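Local coordinates for protein PHB depolymerase (Penicillium funiculosum, PDB 2D81) that hydrolyses the ester bonds of the polyester polyhydroxybutyrate, and is seen here as an engineered variant holding a hydroxybutyrate trimer, at residues 31-36 / 81-86; 47-52 / 294-299; 183-188 / 207-212; 195-200 / 307-312; 240-245 / 258-263. All blocks are in the same frame, centred on the assembly; numbering follows the deposited sequence.

Interaction 1. Residues 31-36 / 81-86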
# COMPACT_ATOMS: atom_id res chain seq x y z
N ALA A 31 9.46 -6.53 4.60
CA ALA A 31 9.81 -6.69 6.01
C ALA A 31 8.89 -7.70 6.69
O ALA A 31 9.32 -8.46 7.56
CB ALA A 31 9.74 -5.35 6.73
N TYR A 32 7.62 -7.70 6.29
CA TYR A 32 6.65 -8.66 6.81
C TYR A 32 6.11 -9.57 5.72
O TYR A 32 4.91 -9.82 5.64
CB TYR A 32 5.49 -7.93 7.49
CG TYR A 32 5.84 -7.22 8.78
CD1 TYR A 32 6.37 -5.93 8.78
CD2 TYR A 32 5.64 -7.84 10.02
CE1 TYR A 32 6.68 -5.27 9.97
CE2 TYR A 32 5.94 -7.19 11.21
CZ TYR A 32 6.46 -5.91 11.18
OH TYR A 32 6.77 -5.27 12.35
N SER A 33 7.00 -10.09 4.87
CA SER A 33 6.58 -10.97 3.79
C SER A 33 5.84 -12.20 4.33
O SER A 33 5.06 -12.82 3.61
CB SER A 33 7.78 -11.40 2.95
OG SER A 33 8.75 -12.09 3.73
N ASP A 34 6.08 -12.54 5.59
CA ASP A 34 5.40 -13.67 6.22
C ASP A 34 3.94 -13.36 6.53
O ASP A 34 3.09 -14.25 6.51
CB ASP A 34 6.13 -14.07 7.51
CG ASP A 34 6.19 -12.95 8.53
OD1 ASP A 34 6.62 -11.84 8.17
OD2 ASP A 34 5.80 -13.17 9.70
N VAL A 35 3.65 -12.09 6.82
CA VAL A 35 2.29 -11.65 7.13
C VAL A 35 1.52 -11.43 5.83
O VAL A 35 0.38 -11.87 5.70
CB VAL A 35 2.30 -10.34 7.94
CG1 VAL A 35 0.88 -9.84 8.15
CG2 VAL A 35 2.99 -10.56 9.28
N PHE A 36 2.15 -10.74 4.89
CA PHE A 36 1.53 -10.50 3.59
C PHE A 36 1.92 -11.59 2.61
O PHE A 36 2.70 -11.38 1.68
CB PHE A 36 1.93 -9.10 3.10
CG PHE A 36 1.53 -8.01 4.05
CD1 PHE A 36 2.40 -7.60 5.06
CD2 PHE A 36 0.25 -7.46 4.00
CE1 PHE A 36 1.99 -6.67 6.02
CE2 PHE A 36 -0.16 -6.53 4.95
CZ PHE A 36 0.71 -6.13 5.97
N GLN A 81 16.16 -8.46 10.64
CA GLN A 81 15.43 -7.19 10.60
C GLN A 81 14.24 -7.23 9.65
O GLN A 81 13.34 -6.39 9.73
CB GLN A 81 16.36 -6.04 10.22
CG GLN A 81 17.46 -5.77 11.22
CD GLN A 81 18.80 -6.33 10.77
OE1 GLN A 81 18.87 -7.44 10.25
NE2 GLN A 81 19.86 -5.57 10.99
N ILE A 82 14.24 -8.20 8.73
CA ILE A 82 13.08 -8.46 7.89
C ILE A 82 12.86 -9.96 7.78
O ILE A 82 13.76 -10.75 8.07
CB ILE A 82 13.25 -7.87 6.47
CG1 ILE A 82 14.44 -8.53 5.76
CG2 ILE A 82 13.43 -6.36 6.54
CD1 ILE A 82 14.62 -8.09 4.32
N ALA A 83 11.66 -10.36 7.36
CA ALA A 83 11.37 -11.77 7.13
C ALA A 83 12.27 -12.29 6.01
O ALA A 83 12.72 -11.52 5.16
CB ALA A 83 9.91 -11.95 6.76
N SER A 84 12.53 -13.59 6.02
CA SER A 84 13.41 -14.19 5.01
C SER A 84 13.00 -13.78 3.60
O SER A 84 11.83 -13.91 3.22
CB SER A 84 13.37 -15.72 5.12
OG SER A 84 14.12 -16.31 4.08
N VAL A 85 13.96 -13.29 2.82
CA VAL A 85 13.68 -12.88 1.45
C VAL A 85 13.35 -14.07 0.56
O VAL A 85 12.86 -13.90 -0.56
CB VAL A 85 14.86 -12.10 0.84
CG1 VAL A 85 15.06 -10.80 1.60
CG2 VAL A 85 16.13 -12.94 0.89
N ALA A 86 13.61 -15.28 1.05
CA ALA A 86 13.18 -16.49 0.35
C ALA A 86 11.67 -16.47 0.12
O ALA A 86 11.17 -17.00 -0.88
CB ALA A 86 13.57 -17.73 1.15
O HOH W 1 11.00 -10.87 2.98

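Interaction 2. Residues 47-52 / 294-299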
# COMPACT_ATOMS: atom_id res chain seq x y z
N PRO A 47 11.85 1.57 -4.83
CA PRO A 47 12.66 0.57 -4.13
C PRO A 47 12.50 0.50 -2.61
O PRO A 47 12.43 1.52 -1.92
CB PRO A 47 14.09 0.94 -4.54
CG PRO A 47 13.90 1.49 -5.92
CD PRO A 47 12.69 2.37 -5.74
N TYR A 48 12.44 -0.73 -2.11
CA TYR A 48 12.57 -0.97 -0.68
C TYR A 48 13.88 -0.37 -0.15
O TYR A 48 14.95 -0.67 -0.67
CB TYR A 48 12.56 -2.48 -0.42
CG TYR A 48 12.84 -2.82 1.02
CD1 TYR A 48 11.84 -2.73 1.99
CD2 TYR A 48 14.12 -3.18 1.43
CE1 TYR A 48 12.11 -2.98 3.33
CE2 TYR A 48 14.41 -3.43 2.76
CZ TYR A 48 13.41 -3.33 3.71
OH TYR A 48 13.70 -3.54 5.03
N ASP A 49 13.77 0.47 0.87
CA ASP A 49 14.93 1.09 1.53
C ASP A 49 15.58 2.15 0.65
O ASP A 49 16.73 2.52 0.86
CB ASP A 49 15.97 0.01 1.91
CG ASP A 49 16.84 0.42 3.10
OD1 ASP A 49 18.09 0.34 2.99
OD2 ASP A 49 16.29 0.81 4.15
N CYS A 50 14.83 2.64 -0.33
CA CYS A 50 15.39 3.58 -1.31
C CYS A 50 16.07 4.77 -0.65
O CYS A 50 17.16 5.18 -1.05
CB CYS A 50 14.29 4.09 -2.26
SG CYS A 50 14.97 4.88 -3.76
N ALA A 51 15.42 5.34 0.37
CA ALA A 51 15.83 6.64 0.89
C ALA A 51 16.76 6.56 2.09
O ALA A 51 17.01 7.58 2.75
CB ALA A 51 14.60 7.47 1.24
N ARG A 52 17.28 5.38 2.40
CA ARG A 52 18.11 5.25 3.59
C ARG A 52 19.51 5.82 3.39
O ARG A 52 20.05 6.48 4.28
CB ARG A 52 18.23 3.78 4.04
CG ARG A 52 18.99 3.62 5.36
CD ARG A 52 19.11 2.16 5.78
NE ARG A 52 17.86 1.60 6.27
CZ ARG A 52 17.47 1.63 7.55
NH1 ARG A 52 16.31 1.09 7.89
NH2 ARG A 52 18.24 2.19 8.47
N ASN A 294 14.20 2.44 11.93
CA ASN A 294 13.73 1.14 11.46
C ASN A 294 12.39 1.21 10.73
O ASN A 294 11.64 0.24 10.71
CB ASN A 294 13.59 0.17 12.64
CG ASN A 294 12.89 0.79 13.82
OD1 ASN A 294 11.90 1.51 13.66
ND2 ASN A 294 13.38 0.52 15.02
N ALA A 295 12.11 2.36 10.11
CA ALA A 295 10.83 2.58 9.43
C ALA A 295 10.44 1.46 8.46
O ALA A 295 9.26 1.15 8.32
CB ALA A 295 10.85 3.92 8.70
N ASP A 296 11.43 0.88 7.79
CA ASP A 296 11.14 -0.17 6.80
C ASP A 296 11.57 -1.56 7.25
O ASP A 296 11.70 -2.48 6.43
CB ASP A 296 11.78 0.19 5.45
CG ASP A 296 13.30 0.19 5.47
OD1 ASP A 296 13.91 0.19 6.56
OD2 ASP A 296 13.89 0.21 4.37
N GLN A 297 11.78 -1.72 8.55
CA GLN A 297 12.16 -3.02 9.12
C GLN A 297 11.11 -3.47 10.12
O GLN A 297 10.24 -2.70 10.53
CB GLN A 297 13.52 -2.91 9.80
CG GLN A 297 14.63 -2.43 8.87
CD GLN A 297 15.91 -2.08 9.61
OE1 GLN A 297 15.89 -1.33 10.58
NE2 GLN A 297 17.04 -2.61 9.14
N ILE A 298 11.17 -4.74 10.52
CA ILE A 298 10.29 -5.23 11.57
C ILE A 298 10.40 -4.30 12.78
O ILE A 298 11.49 -3.93 13.19
CB ILE A 298 10.69 -6.68 11.98
CG1 ILE A 298 10.47 -7.62 10.79
CG2 ILE A 298 9.86 -7.14 13.18
CD1 ILE A 298 11.12 -9.01 10.94
N GLY A 299 9.25 -3.88 13.31
CA GLY A 299 9.26 -2.95 14.43
C GLY A 299 9.12 -1.48 14.06
O GLY A 299 8.90 -0.64 14.93
O HOH W 2 17.85 0.53 11.20

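Interaction 3. Residues 183-188 / 207-212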
# COMPACT_ATOMS: atom_id res chain seq x y z
N THR A 183 -24.82 -0.87 -6.15
CA THR A 183 -24.84 -0.67 -4.70
C THR A 183 -24.06 -1.77 -3.98
O THR A 183 -24.31 -2.95 -4.17
CB THR A 183 -26.28 -0.65 -4.17
OG1 THR A 183 -27.01 0.42 -4.78
CG2 THR A 183 -26.28 -0.46 -2.66
N LEU A 184 -23.10 -1.36 -3.16
CA LEU A 184 -22.28 -2.31 -2.42
C LEU A 184 -23.10 -3.00 -1.33
O LEU A 184 -23.99 -2.38 -0.73
CB LEU A 184 -21.08 -1.60 -1.79
CG LEU A 184 -20.11 -0.94 -2.78
CD1 LEU A 184 -19.02 -0.21 -2.01
CD2 LEU A 184 -19.51 -2.00 -3.69
N SER A 185 -22.81 -4.27 -1.08
CA SER A 185 -23.59 -5.06 -0.13
C SER A 185 -23.22 -4.74 1.31
O SER A 185 -24.00 -5.00 2.23
CB SER A 185 -23.37 -6.55 -0.38
OG SER A 185 -22.08 -6.97 0.07
N GLY A 186 -22.02 -4.20 1.51
CA GLY A 186 -21.48 -4.08 2.85
C GLY A 186 -21.36 -2.67 3.37
O GLY A 186 -22.01 -1.75 2.87
N SER A 187 -20.52 -2.50 4.39
CA SER A 187 -20.38 -1.21 5.06
C SER A 187 -18.92 -0.85 5.23
O SER A 187 -18.05 -1.72 5.28
CB SER A 187 -21.04 -1.28 6.44
OG SER A 187 -22.41 -1.64 6.34
N VAL A 188 -18.64 0.45 5.30
CA VAL A 188 -17.34 0.93 5.74
C VAL A 188 -17.39 1.16 7.24
O VAL A 188 -18.17 1.97 7.73
CB VAL A 188 -16.97 2.26 5.04
CG1 VAL A 188 -15.66 2.79 5.61
CG2 VAL A 188 -16.86 2.04 3.54
N TYR A 207 -10.19 2.84 8.82
CA TYR A 207 -11.41 2.33 8.21
C TYR A 207 -11.20 0.97 7.56
O TYR A 207 -10.07 0.58 7.26
CB TYR A 207 -11.93 3.31 7.16
CG TYR A 207 -12.27 4.67 7.73
CD1 TYR A 207 -11.28 5.62 7.95
CD2 TYR A 207 -13.58 4.98 8.09
CE1 TYR A 207 -11.59 6.85 8.53
CE2 TYR A 207 -13.90 6.20 8.67
CZ TYR A 207 -12.90 7.13 8.88
OH TYR A 207 -13.21 8.33 9.48
N LEU A 208 -12.29 0.23 7.36
CA LEU A 208 -12.24 -1.01 6.59
C LEU A 208 -13.58 -1.25 5.92
O LEU A 208 -14.64 -1.00 6.50
CB LEU A 208 -11.89 -2.20 7.49
CG LEU A 208 -12.83 -2.57 8.64
CD1 LEU A 208 -12.61 -4.03 9.05
CD2 LEU A 208 -12.60 -1.65 9.82
N TYR A 209 -13.53 -1.73 4.68
CA TYR A 209 -14.75 -2.12 3.98
C TYR A 209 -15.02 -3.60 4.20
O TYR A 209 -14.16 -4.45 3.92
CB TYR A 209 -14.64 -1.85 2.48
CG TYR A 209 -15.89 -2.29 1.76
CD1 TYR A 209 -17.10 -1.64 1.98
CD2 TYR A 209 -15.89 -3.42 0.95
CE1 TYR A 209 -18.29 -2.10 1.42
CE2 TYR A 209 -17.07 -3.90 0.38
CZ TYR A 209 -18.27 -3.24 0.62
OH TYR A 209 -19.44 -3.71 0.08
N VAL A 210 -16.22 -3.91 4.68
CA VAL A 210 -16.60 -5.29 4.97
C VAL A 210 -17.83 -5.69 4.16
O VAL A 210 -18.93 -5.21 4.42
CB VAL A 210 -16.92 -5.49 6.47
CG1 VAL A 210 -17.34 -6.93 6.73
CG2 VAL A 210 -15.71 -5.13 7.32
N PRO A 211 -17.65 -6.56 3.16
CA PRO A 211 -18.78 -7.01 2.33
C PRO A 211 -19.79 -7.73 3.21
O PRO A 211 -19.45 -8.22 4.28
CB PRO A 211 -18.11 -7.97 1.33
CG PRO A 211 -16.72 -7.44 1.23
CD PRO A 211 -16.38 -7.12 2.66
N GLN A 212 -21.04 -7.79 2.76
CA GLN A 212 -22.07 -8.49 3.53
C GLN A 212 -21.65 -9.91 3.86
O GLN A 212 -21.89 -10.40 4.97
CB GLN A 212 -23.39 -8.51 2.74
CG GLN A 212 -24.51 -9.25 3.45
CD GLN A 212 -24.81 -8.68 4.83
OE1 GLN A 212 -25.15 -7.50 4.96
NE2 GLN A 212 -24.69 -9.51 5.86

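Interaction 4. Residues 195-200 / 307-312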
# COMPACT_ATOMS: atom_id res chain seq x y z
N GLY A 195 -3.27 2.47 20.70
CA GLY A 195 -2.41 1.43 21.23
C GLY A 195 -1.57 0.77 20.15
O GLY A 195 -0.86 1.45 19.41
N SER A 196 -1.66 -0.56 20.07
CA SER A 196 -0.84 -1.32 19.13
C SER A 196 -1.28 -1.10 17.69
O SER A 196 -0.59 -1.50 16.76
CB SER A 196 -0.90 -2.81 19.47
OG SER A 196 -2.21 -3.32 19.23
N TYR A 197 -2.44 -0.48 17.52
CA TYR A 197 -2.98 -0.20 16.18
C TYR A 197 -2.54 1.17 15.69
O TYR A 197 -2.81 1.54 14.55
CB TYR A 197 -4.51 -0.24 16.20
CG TYR A 197 -5.12 -1.55 16.65
CD1 TYR A 197 -6.42 -1.58 17.15
CD2 TYR A 197 -4.41 -2.75 16.59
CE1 TYR A 197 -7.00 -2.77 17.59
CE2 TYR A 197 -4.98 -3.95 17.03
CZ TYR A 197 -6.27 -3.95 17.53
OH TYR A 197 -6.84 -5.12 17.99
N GLY A 198 -1.89 1.93 16.56
CA GLY A 198 -1.56 3.31 16.24
C GLY A 198 -0.07 3.60 16.28
O GLY A 198 0.73 2.79 16.75
N ALA A 199 0.30 4.77 15.77
CA ALA A 199 1.69 5.20 15.73
C ALA A 199 1.75 6.68 15.42
O ALA A 199 0.77 7.27 14.96
CB ALA A 199 2.45 4.41 14.67
N ASN A 200 2.90 7.29 15.67
CA ASN A 200 3.08 8.69 15.32
C ASN A 200 2.94 8.79 13.80
O ASN A 200 3.35 7.88 13.07
CB ASN A 200 4.46 9.16 15.76
CG ASN A 200 4.51 10.65 16.01
OD1 ASN A 200 3.70 11.19 16.77
ND2 ASN A 200 5.47 11.33 15.39
N VAL A 307 0.47 -4.00 10.85
CA VAL A 307 0.52 -5.43 11.08
C VAL A 307 -0.34 -5.83 12.29
O VAL A 307 -0.95 -6.89 12.29
CB VAL A 307 1.97 -5.90 11.32
CG1 VAL A 307 1.99 -7.37 11.74
CG2 VAL A 307 2.78 -5.72 10.04
N GLY A 308 -0.37 -4.96 13.30
CA GLY A 308 -1.18 -5.23 14.47
C GLY A 308 -2.66 -5.24 14.13
O GLY A 308 -3.43 -6.06 14.64
N GLN A 309 -3.06 -4.32 13.26
CA GLN A 309 -4.42 -4.28 12.74
C GLN A 309 -4.73 -5.57 12.00
O GLN A 309 -5.78 -6.18 12.20
CB GLN A 309 -4.59 -3.08 11.80
CG GLN A 309 -4.54 -1.73 12.52
CD GLN A 309 -4.58 -0.57 11.55
OE1 GLN A 309 -5.04 -0.70 10.42
NE2 GLN A 309 -4.09 0.59 12.00
N VAL A 310 -3.80 -6.00 11.15
CA VAL A 310 -4.00 -7.22 10.37
C VAL A 310 -4.14 -8.43 11.29
O VAL A 310 -5.03 -9.26 11.10
CB VAL A 310 -2.81 -7.45 9.41
CG1 VAL A 310 -2.89 -8.85 8.81
CG2 VAL A 310 -2.83 -6.40 8.31
N LYS A 311 -3.26 -8.52 12.28
CA LYS A 311 -3.27 -9.66 13.20
C LYS A 311 -4.62 -9.77 13.91
O LYS A 311 -5.12 -10.87 14.13
CB LYS A 311 -2.16 -9.51 14.24
CG LYS A 311 -0.75 -9.44 13.68
CD LYS A 311 -0.16 -10.81 13.40
CE LYS A 311 1.31 -10.69 13.02
NZ LYS A 311 1.97 -12.01 12.86
N GLN A 312 -5.19 -8.62 14.26
CA GLN A 312 -6.48 -8.59 14.94
C GLN A 312 -7.58 -9.11 14.02
O GLN A 312 -8.39 -9.95 14.42
CB GLN A 312 -6.80 -7.17 15.40
CG GLN A 312 -8.22 -6.96 15.95
CD GLN A 312 -8.56 -7.88 17.10
OE1 GLN A 312 -7.68 -8.47 17.73
NE2 GLN A 312 -9.85 -8.00 17.40

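Interaction 5. Residues 240-245 / 258-263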
# COMPACT_ATOMS: atom_id res chain seq x y z
N ARG A 240 -12.68 9.89 0.13
CA ARG A 240 -12.49 9.75 -1.31
C ARG A 240 -11.55 8.63 -1.74
O ARG A 240 -11.76 8.02 -2.79
CB ARG A 240 -12.03 11.08 -1.91
CG ARG A 240 -13.13 12.13 -1.97
CD ARG A 240 -12.79 13.26 -2.92
NE ARG A 240 -13.80 14.31 -2.93
CZ ARG A 240 -15.07 14.13 -3.27
NH1 ARG A 240 -15.50 12.93 -3.65
NH2 ARG A 240 -15.92 15.15 -3.24
N PHE A 241 -10.51 8.34 -0.96
CA PHE A 241 -9.65 7.22 -1.34
C PHE A 241 -10.40 5.92 -1.14
O PHE A 241 -10.35 5.01 -1.97
CB PHE A 241 -8.35 7.20 -0.52
CG PHE A 241 -7.32 6.23 -1.05
CD1 PHE A 241 -6.39 6.64 -2.01
CD2 PHE A 241 -7.30 4.91 -0.62
CE1 PHE A 241 -5.46 5.74 -2.53
CE2 PHE A 241 -6.37 4.01 -1.13
CZ PHE A 241 -5.45 4.42 -2.09
N ILE A 242 -11.11 5.82 -0.02
CA ILE A 242 -11.86 4.61 0.30
C ILE A 242 -12.90 4.30 -0.78
O ILE A 242 -13.12 3.13 -1.11
CB ILE A 242 -12.56 4.76 1.67
CG1 ILE A 242 -11.50 4.85 2.77
CG2 ILE A 242 -13.51 3.59 1.91
CD1 ILE A 242 -12.03 5.34 4.10
N GLN A 243 -13.52 5.34 -1.33
CA GLN A 243 -14.64 5.15 -2.25
C GLN A 243 -14.27 5.24 -3.72
O GLN A 243 -14.85 4.53 -4.55
CB GLN A 243 -15.74 6.17 -1.95
CG GLN A 243 -16.36 6.03 -0.57
CD GLN A 243 -17.48 7.03 -0.35
OE1 GLN A 243 -17.28 8.24 -0.47
NE2 GLN A 243 -18.66 6.52 -0.01
N ASN A 244 -13.32 6.10 -4.06
CA ASN A 244 -13.04 6.43 -5.45
C ASN A 244 -12.00 5.53 -6.12
O ASN A 244 -11.81 5.60 -7.34
CB ASN A 244 -12.58 7.89 -5.57
CG ASN A 244 -13.72 8.88 -5.43
OD1 ASN A 244 -14.70 8.63 -4.74
ND2 ASN A 244 -13.58 10.03 -6.08
N THR A 245 -11.31 4.69 -5.35
CA THR A 245 -10.23 3.88 -5.89
C THR A 245 -10.72 2.60 -6.54
O THR A 245 -10.07 2.06 -7.43
CB THR A 245 -9.20 3.51 -4.81
OG1 THR A 245 -9.88 2.96 -3.67
CG2 THR A 245 -8.40 4.74 -4.39
N ILE A 258 -11.33 -5.02 2.80
CA ILE A 258 -10.27 -4.07 2.48
C ILE A 258 -10.02 -3.20 3.71
O ILE A 258 -10.92 -2.49 4.17
CB ILE A 258 -10.65 -3.13 1.31
CG1 ILE A 258 -11.14 -3.94 0.10
CG2 ILE A 258 -9.44 -2.29 0.91
CD1 ILE A 258 -10.10 -4.86 -0.52
N LEU A 259 -8.80 -3.25 4.24
CA LEU A 259 -8.43 -2.42 5.38
C LEU A 259 -7.76 -1.14 4.88
O LEU A 259 -6.84 -1.19 4.06
CB LEU A 259 -7.47 -3.17 6.30
CG LEU A 259 -6.80 -2.39 7.44
CD1 LEU A 259 -7.86 -1.90 8.43
CD2 LEU A 259 -5.78 -3.27 8.14
N TYR A 260 -8.24 0.00 5.37
CA TYR A 260 -7.69 1.30 4.98
C TYR A 260 -7.10 2.07 6.16
O TYR A 260 -7.78 2.88 6.77
CB TYR A 260 -8.78 2.19 4.35
CG TYR A 260 -9.41 1.68 3.07
CD1 TYR A 260 -10.59 0.93 3.10
CD2 TYR A 260 -8.85 1.99 1.83
CE1 TYR A 260 -11.19 0.49 1.91
CE2 TYR A 260 -9.44 1.56 0.65
CZ TYR A 260 -10.61 0.81 0.69
OH TYR A 260 -11.19 0.39 -0.48
N PRO A 261 -5.83 1.81 6.49
CA PRO A 261 -5.21 2.53 7.62
C PRO A 261 -5.08 4.00 7.21
O PRO A 261 -5.01 4.31 6.02
CB PRO A 261 -3.85 1.85 7.76
CG PRO A 261 -4.07 0.47 7.17
CD PRO A 261 -4.92 0.78 5.97
N GLN A 262 -5.03 4.91 8.18
CA GLN A 262 -4.98 6.33 7.87
C GLN A 262 -3.78 7.04 8.49
O GLN A 262 -3.55 6.94 9.69
CB GLN A 262 -6.25 7.03 8.34
CG GLN A 262 -7.55 6.49 7.73
CD GLN A 262 -7.61 6.63 6.23
OE1 GLN A 262 -7.27 7.67 5.67
NE2 GLN A 262 -8.04 5.57 5.56
N ALA A 263 -3.02 7.75 7.66
CA ALA A 263 -1.98 8.64 8.18
C ALA A 263 -2.63 9.97 8.53
O ALA A 263 -3.84 10.14 8.42
CB ALA A 263 -0.89 8.84 7.13

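Interaction 1. Residues 31-36 / 81-86
Ala31 and Ile82 bring the backbones of residues 31-36 and 81-86 together, their CA atoms 4.2 Å apart, at the point where helix 20-31 of this alpha/beta hydrolase fold gives way to the loop before strand 39-43. The facing segment lies in the loop that leads from helix 68-77 to strand 92-98, so the contact joins two connections that run into neighbouring strands of the main sheet. The direct bond between them is backbone to backbone: Ala83 N donates to Ala31 O at 3.0 Å. Past Ala31 the chain leaves helical geometry at Tyr32, whose O receives both Val35 N and Phe36 N, and this turn brings Ser33 and Asp34 up to Ala83.

Ile82 meets the helix end with its CG2 methyl, 3.8 Å from Ala31 CB, while the CG1 arm leads away. A chi1 of 62° places CG1 between the backbone N and carbonyl carbon and leaves CG2 as the branch that does the touching. The Ala83 methyl points toward the other segment and meets two polar side chains, with Asp34 OD1 3.6 Å from Ala83 CB. Beyond Ala83, Ser84 OG accepts from Ala86 N in an ST turn that shapes the chain. The Ser33 hydroxyl is hydrogen-bonded to Asn87 and to a water, which lies 2.7 Å from Ser33 OG and also bonds to Ala83 O. The same Ser33 OG presses against the Ala83 methyl, 3.2 Å from its CB.

Interaction 2. Residues 47-52 / 294-299
Arg52 and Asp296 form the salt bridge that carries this contact, with Arg52 NH1 2.9 Å from Asp296 OD1, which lies at the edge of the guanidinium close to its plane and is met on its syn side. Arg52 also holds its own turn: NE donates to Asp49 OD2 at 2.8 Å, a nearly straight bond (163°) onto the syn lone pair. A bend at chi3 (-73°) in an otherwise extended chain turns the guanidinium so that both acids are served. Between them, Asp49 OD2 and Asp296 OD2 stand only 2.5 Å apart, in carboxylates 20° from coplanar; a separation this short suggests that one acid retains a proton, perhaps shared along the pair, while the arginine offsets the remaining charge. Arg52 NH1 has a further acceptor in Ser293 O.

The backbone of Asp296 is gripped as well: Tyr48 OH donates to Asp296 O at 2.7 Å. The Tyr48 ring then extends over the carboxylate, Asp296 OD2 lying over one face towards the rim. Farther out, Gln297 packs across the guanidinium, with CD 3.6 Å from Arg52 NH1. A water links the two side chains, accepting a weak bond from Arg52 NH2 and donating to Gln297 OE1. Trp77 of helix 68-77 packs on Tyr48, Arg52 and Gln297.

The arrangement is a partly buried salt-bridge network of Asp49, Arg52 and Asp296 linking type I beta turns, 49-52 and 294-297. It joins loops that also bear pocket elements: Cys50 is disulfide-bonded to Cys59, beside the trimer-binding Met60, and Trp290 lies shortly before Asn294.

Interaction 3. Residues 183-188 / 207-212
Ser187 and Val210 form an antiparallel hydrogen-bonded pair in which both backbone groups of each residue are used. Val210 N donates to Ser187 O at 2.9 Å, almost straight (176°), and Ser187 N returns a bond to Val210 O at 3.1 Å. Val210 O has a second, weaker visitor, the CA-H of Gly186, its CA 3.2 Å away. Val188 faces Tyr209 as the non-hydrogen-bonded pair, and its CA-H approaches Leu208 O. Strand 187-192 is thereby added as one edge strand of the alpha/beta hydrolase sheet, antiparallel to 205-210, which on its other side bonds to strand 256-260 through Tyr207 and Tyr209.

Where the pairing ends, two hydroxyls take over as acceptors. Tyr209 holds CG anti to its N (chi1 179°), which lays the ring along the neighbouring strand until OH takes the N-H of Gly186, 3.0 Å from Gly186 N; Ser185 OG accepts from Gln212 N, also at 3.0 Å. Both hydroxyls are in addition bonded to Asp252 OD2, consistent with each donating its proton in a hydrogen bond to that carboxylate. Leu184 packs against the phenol end of Tyr209, its CB 3.3 Å from OH, with CD1 near CE1. At the opposite end of the ring, Val188 CG2 comes to the edge at CD1, and the other Val188 branch, CG1, rests 3.9 Å from Tyr207 CD2.

Interaction 4. Residues 195-200 / 307-312
Tyr197 and Gln309 join the hairpin loop between strands 187-192 and 205-210 to helix 301-314, the last helix of this circularly permuted alpha/beta hydrolase fold. The loop makes a short 3-10 turn at Ser196 and Tyr197, fastened by Gly198 N bonding to Gly195 O, and the turn sets Tyr197 beside the helix, its CA 5.5 Å from Gln309 CA.

Gln309 supplies the polar link. Its chain stays extended beyond CG and delivers NE2 to Tyr197 O at 3.0 Å (157° at the hydrogen); the acceptor lies in the plane of the amide, and the donor comes in the carbonyl plane on a lone pair, a geometry that orients the Gln309 amide. The amide oxygen, Gln309 OE1, packs against Leu259 and Pro261. Because the bond uses the backbone of Tyr197, its ring is left to cover the helix surface and stands almost perpendicular to the Gln309 amide, with Tyr197 CB 4.0 Å from Gln309 CG.

Along its length the ring runs past the backbone of Gly308, which has no side chain to meet the nearby Ser196 carbonyl, its O 4.4 Å from Gly308 CA. Tyr197 CE2 is 3.5 Å from Gly308 O, an oxygen already bonded by Gln312 N within the helix. One turn further on, Gln312 takes the phenol end. Its chain bends at chi2 (56°), and NE2 is bonded to Leu3 O near the N-terminus; the aliphatic carbons lie nearest the tyrosine oxygen, with Tyr197 OH 3.3 Å from Gln312 CB and 3.1 Å from Gln312 CG.

Interaction 5. Residues 240-245 / 258-263
Ile242 and Tyr260 mark the closest backbone approach, 7.1 Å between CA atoms, where helix 240-244 lies over the end of strand 256-260 in the alpha/beta hydrolase sheet. Tyr260 points at the helix and is held between two isoleucines. Ile242 CG1 sits over one face, 4.0 Å from the ring centroid and 18° off the normal, a CH-pi contact; Ile258 CG2, from the same strand as the tyrosine, covers the opposite face. With Ile242 CG1 beside its own N (chi1 -66°), the second branch CG2 also reaches the ring, 3.9 Å from Tyr260 CE1.

Phe241 is met at its edge, near the ring plane, where its CD2 is 4.1 Å from Tyr260 CD2. Thr245, four residues on, places its CG2 methyl over the centre of the Phe241 ring, while OG1 donates to Phe241 O at 2.7 Å. Beyond the tyrosine along the chain, Gln262 folds back to give NE2 to Tyr260 O, 3.0 Å away, and its OE1 is bonded by Tyr234 N; the tip of Ile242 comes near this amide.

The Tyr260 hydroxyl is bonded to Asn248 OD1 on the following helix, which anchors the far end of the ring. The contact across the two segments is thus a matter of hydrocarbon against aromatic faces and edges, while Thr245 OG1, the Gln262 amide and Tyr260 OH find their partners within their own segment or beyond both.

Overall arrangement
Interactions 1 and 2 abut, with centres 12 Å apart: Ile298 N bonds to Gln81 O, Gly299 N to Tyr32 OH, and Ile82 CG2 packs on Tyr48 OH. Interactions 3 and 5 share the main sheet, their centres also 12 Å apart, through backbone bonds of Tyr207 with Tyr260 and Tyr209 with Ile258. Interaction 4 lies between these groups, its helix touching Tyr32 and Val35 of interaction 1 and, through Gln309, Leu259 and Pro261 of interaction 5. Interactions 2 and 3 are far apart, about 32 Å between centres. The bound trimer is not touched by the contacts, but lies about 11 Å from the Phe241 side chain and about 13 Å from that of Arg52.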